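Local coordinates for lipoprotein signal peptidase (Staphylococcus aureus, PDB 6RYO) that cleaves signal peptides from bacterial membrane prolipoproteins, most likely as an aspartic endopeptidase embedded in the cell membrane, at residues K49-I52 with A53-K57. Residues are numbered along the deposited sequence; the frame is centred on the assembly and turned at random.
With OLC ((2R)-2,3-dihydroxypropyl (9Z)-octadec-9-enoate), chain G.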
ATOM      1  N   LYS A  49       6.180  -8.402   5.404  1.00 31.69           N
ATOM      2  CA  LYS A  49       5.655  -8.068   6.726  1.00 24.41           C
ATOM      3  C   LYS A  49       5.818  -9.230   7.696  1.00 26.74           C
ATOM      4  O   LYS A  49       6.211  -9.036   8.852  1.00 28.73           O
ATOM      5  CB  LYS A  49       4.179  -7.679   6.624  1.00 20.91           C
ATOM      6  CG  LYS A  49       3.911  -6.258   6.167  1.00 23.48           C
ATOM      7  CD  LYS A  49       2.430  -6.066   5.894  1.00 23.44           C
ATOM      8  CE  LYS A  49       2.075  -4.602   5.717  1.00 30.07           C
ATOM      9  NZ  LYS A  49       0.649  -4.429   5.329  1.00 37.55           N
ATOM     10  N   TYR A  50       5.522 -10.448   7.239  1.00 27.03           N
ATOM     11  CA  TYR A  50       5.584 -11.610   8.116  1.00 30.82           C
ATOM     12  C   TYR A  50       7.019 -12.009   8.434  1.00 35.12           C
ATOM     13  O   TYR A  50       7.294 -12.485   9.541  1.00 40.25           O
ATOM     14  CB  TYR A  50       4.836 -12.783   7.482  1.00 33.69           C
ATOM     15  CG  TYR A  50       4.889 -14.054   8.296  1.00 40.30           C
ATOM     16  CD1 TYR A  50       5.796 -15.061   7.992  1.00 45.34           C
ATOM     17  CD2 TYR A  50       4.035 -14.245   9.374  1.00 42.99           C
ATOM     18  CE1 TYR A  50       5.847 -16.225   8.736  1.00 49.03           C
ATOM     19  CE2 TYR A  50       4.079 -15.405  10.124  1.00 46.39           C
ATOM     20  CZ  TYR A  50       4.987 -16.391   9.800  1.00 52.66           C
ATOM     21  OH  TYR A  50       5.033 -17.548  10.547  1.00 59.54           O
ATOM     22  N   ILE A  51       7.939 -11.840   7.482  1.00 33.12           N
ATOM     23  CA  ILE A  51       9.335 -12.179   7.741  1.00 30.91           C
ATOM     24  C   ILE A  51       9.896 -11.296   8.850  1.00 37.21           C
ATOM     25  O   ILE A  51      10.609 -11.771   9.742  1.00 40.07           O
ATOM     26  CB  ILE A  51      10.167 -12.065   6.449  1.00 30.14           C
ATOM     27  CG1 ILE A  51       9.601 -12.970   5.353  1.00 34.16           C
ATOM     28  CG2 ILE A  51      11.620 -12.411   6.717  1.00 27.64           C
ATOM     29  CD1 ILE A  51       9.402 -14.405   5.773  1.00 37.54           C
ATOM     30  N   ILE A  52       9.561 -10.003   8.825  1.00 33.61           N
ATOM     31  CA  ILE A  52      10.043  -9.082   9.850  1.00 29.94           C
ATOM     32  C   ILE A  52       9.436  -9.420  11.206  1.00 29.25           C
ATOM     33  O   ILE A  52      10.100  -9.308  12.245  1.00 29.62           O
ATOM     34  CB  ILE A  52       9.738  -7.627   9.444  1.00 31.18           C
ATOM     35  CG1 ILE A  52      10.292  -7.334   8.050  1.00 34.61           C
ATOM     36  CG2 ILE A  52      10.312  -6.655  10.462  1.00 30.14           C
ATOM     37  CD1 ILE A  52      11.742  -7.694   7.893  1.00 35.49           C
ATOM     38  N   ALA A  53       8.169  -9.837  11.220  1.00 27.42           N
ATOM     39  CA  ALA A  53       7.493 -10.125  12.481  1.00 27.49           C
ATOM     40  C   ALA A  53       8.087 -11.336  13.189  1.00 31.86           C
ATOM     41  O   ALA A  53       8.081 -11.393  14.423  1.00 35.92           O
ATOM     42  CB  ALA A  53       5.999 -10.336  12.234  1.00 25.57           C
ATOM     43  N   THR A  54       8.600 -12.310  12.437  1.00 35.06           N
ATOM     44  CA  THR A  54       9.057 -13.566  13.018  1.00 34.67           C
ATOM     45  C   THR A  54      10.572 -13.662  13.169  1.00 33.99           C
ATOM     46  O   THR A  54      11.052 -14.595  13.822  1.00 31.96           O
ATOM     47  CB  THR A  54       8.558 -14.746  12.176  1.00 34.06           C
ATOM     48  OG1 THR A  54       9.031 -14.610  10.831  1.00 38.58           O
ATOM     49  CG2 THR A  54       7.040 -14.775  12.165  1.00 32.41           C
ATOM     50  N   THR A  55      11.333 -12.730  12.595  1.00 33.79           N
ATOM     51  CA  THR A  55      12.783 -12.736  12.729  1.00 33.73           C
ATOM     52  C   THR A  55      13.316 -11.648  13.646  1.00 37.63           C
ATOM     53  O   THR A  55      14.497 -11.699  14.010  1.00 41.61           O
ATOM     54  CB  THR A  55      13.458 -12.586  11.356  1.00 35.61           C
ATOM     55  OG1 THR A  55      12.719 -11.662  10.547  1.00 40.93           O
ATOM     56  CG2 THR A  55      13.550 -13.925  10.655  1.00 34.68           C
ATOM     57  N   MET A  56      12.493 -10.679  14.036  1.00 36.89           N
ATOM     58  CA  MET A  56      12.978  -9.509  14.752  1.00 32.97           C
ATOM     59  C   MET A  56      12.050  -9.192  15.915  1.00 33.48           C
ATOM     60  O   MET A  56      10.983  -9.791  16.077  1.00 29.53           O
ATOM     61  CB  MET A  56      13.090  -8.294  13.822  1.00 33.69           C
ATOM     62  CG  MET A  56      13.931  -8.536  12.579  1.00 35.99           C
ATOM     63  SD  MET A  56      13.850  -7.160  11.420  1.00 30.68           S
ATOM     64  CE  MET A  56      14.493  -5.831  12.432  1.00 27.15           C
ATOM     65  N   LYS A  57      12.480  -8.237  16.730  1.00 37.72           N
ATOM     66  CA  LYS A  57      11.691  -7.677  17.814  1.00 39.55           C
ATOM     67  C   LYS A  57      11.412  -6.210  17.521  1.00 37.59           C
ATOM     68  O   LYS A  57      12.097  -5.580  16.709  1.00 35.75           O
ATOM     69  CB  LYS A  57      12.420  -7.820  19.152  1.00 41.75           C
ATOM     70  CG  LYS A  57      12.774  -9.248  19.504  1.00 44.73           C
ATOM     71  CD  LYS A  57      14.128  -9.326  20.185  1.00 51.33           C
ATOM     72  CE  LYS A  57      14.152  -8.522  21.474  1.00 56.45           C
ATOM     73  NZ  LYS A  57      15.484  -8.603  22.137  1.00 58.37           N
TER
HETATM   74  C10 OLC G 205      12.289  -3.629   0.165  1.00 62.74           C
HETATM   75  C9  OLC G 205      11.947  -4.739   0.788  1.00 60.77           C
HETATM   76  C11 OLC G 205      13.619  -2.941   0.463  1.00 64.34           C
HETATM   77  C8  OLC G 205      12.862  -5.379   1.830  1.00 55.98           C
HETATM   78  C24 OLC G 205      17.775 -10.221  11.013  1.00 83.69           C
HETATM   79  C12 OLC G 205      14.297  -2.549  -0.850  1.00 64.49           C
HETATM   80  C7  OLC G 205      12.385  -6.804   2.106  1.00 51.74           C
HETATM   81  C13 OLC G 205      13.912  -1.121  -1.229  1.00 62.92           C
HETATM   82  C6  OLC G 205      12.979  -7.319   3.416  1.00 50.62           C
HETATM   83  C5  OLC G 205      12.801  -8.836   3.478  1.00 50.70           C
HETATM   84  C4  OLC G 205      12.915  -9.323   4.922  1.00 57.34           C
HETATM   85  C3  OLC G 205      14.384  -9.430   5.325  1.00 65.46           C
HETATM   86  C2  OLC G 205      14.481  -9.886   6.780  1.00 72.51           C
HETATM   87  C21 OLC G 205      17.755 -10.362   8.518  1.00 83.36           C
HETATM   88  C1  OLC G 205      15.907 -10.344   7.075  1.00 79.45           C
HETATM   89  C22 OLC G 205      18.221 -11.041   9.804  1.00 84.76           C
HETATM   90  O19 OLC G 205      16.633 -10.615   6.178  1.00 83.07           O
HETATM   91  O25 OLC G 205      18.503 -10.620  12.140  1.00 82.67           O
HETATM   92  O23 OLC G 205      17.671 -12.326   9.885  1.00 86.38           O
HETATM   93  O20 OLC G 205      16.362 -10.448   8.397  1.00 80.94           O
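With chi1 of Tyr50 at 178°, its ring swings out beside its own carbonyl carbon, toward the following turn of helix 31-55, while chi1 of Thr54, 58°, sends CG2 to that ring and OG1 back to the backbone. Thr54 CG2 sits over one face of the phenol, displaced from the ring centre toward its edge atoms and 3.5 Å from Tyr50 CZ, a CH-pi contact for which tyrosine supplies a flat aromatic face. The other branch, Thr54 OG1, donates to Tyr50 O at 3.0 Å. Thr54 N reaches the same oxygen, Tyr50 O, at 3.2 Å from the opposite face of the carbonyl plane, so two donors grip one acceptor. Threonine suits this place because its methyl and hydroxyl serve ring and carbonyl at once.

Two residues further along the helix, Ile52 and Met56 run alongside each other in the same direction, with Ile52 CG2 3.7 Å from Met56 SD. The flexible thioether bends at its last torsion alongside the branched isoleucine. Ile52 CD1 also meets the acyl chain of a monoolein lipid, 3.6 Å from its C4, where Ile51 CG2 packs too; such apolar branches suit a lipid chain, consistent with the predicted membrane span. The helix ends here: the bond from Met56 N to Ile52 O is weak, and the backbone of Met56 no longer has helical angles.

Lys49 faces inward, its long chain carrying the ammonium to salt bridges with Asp133 and Asp45, near the predicted catalytic Asp142 and Asp160. This last turn of helix 31-55 rests on the antiparallel sheet: Ile52 touches Ile71 and Ser73 of strand 69-76 and Phe143 of strand 140-146, and Met56 also meets Ser73.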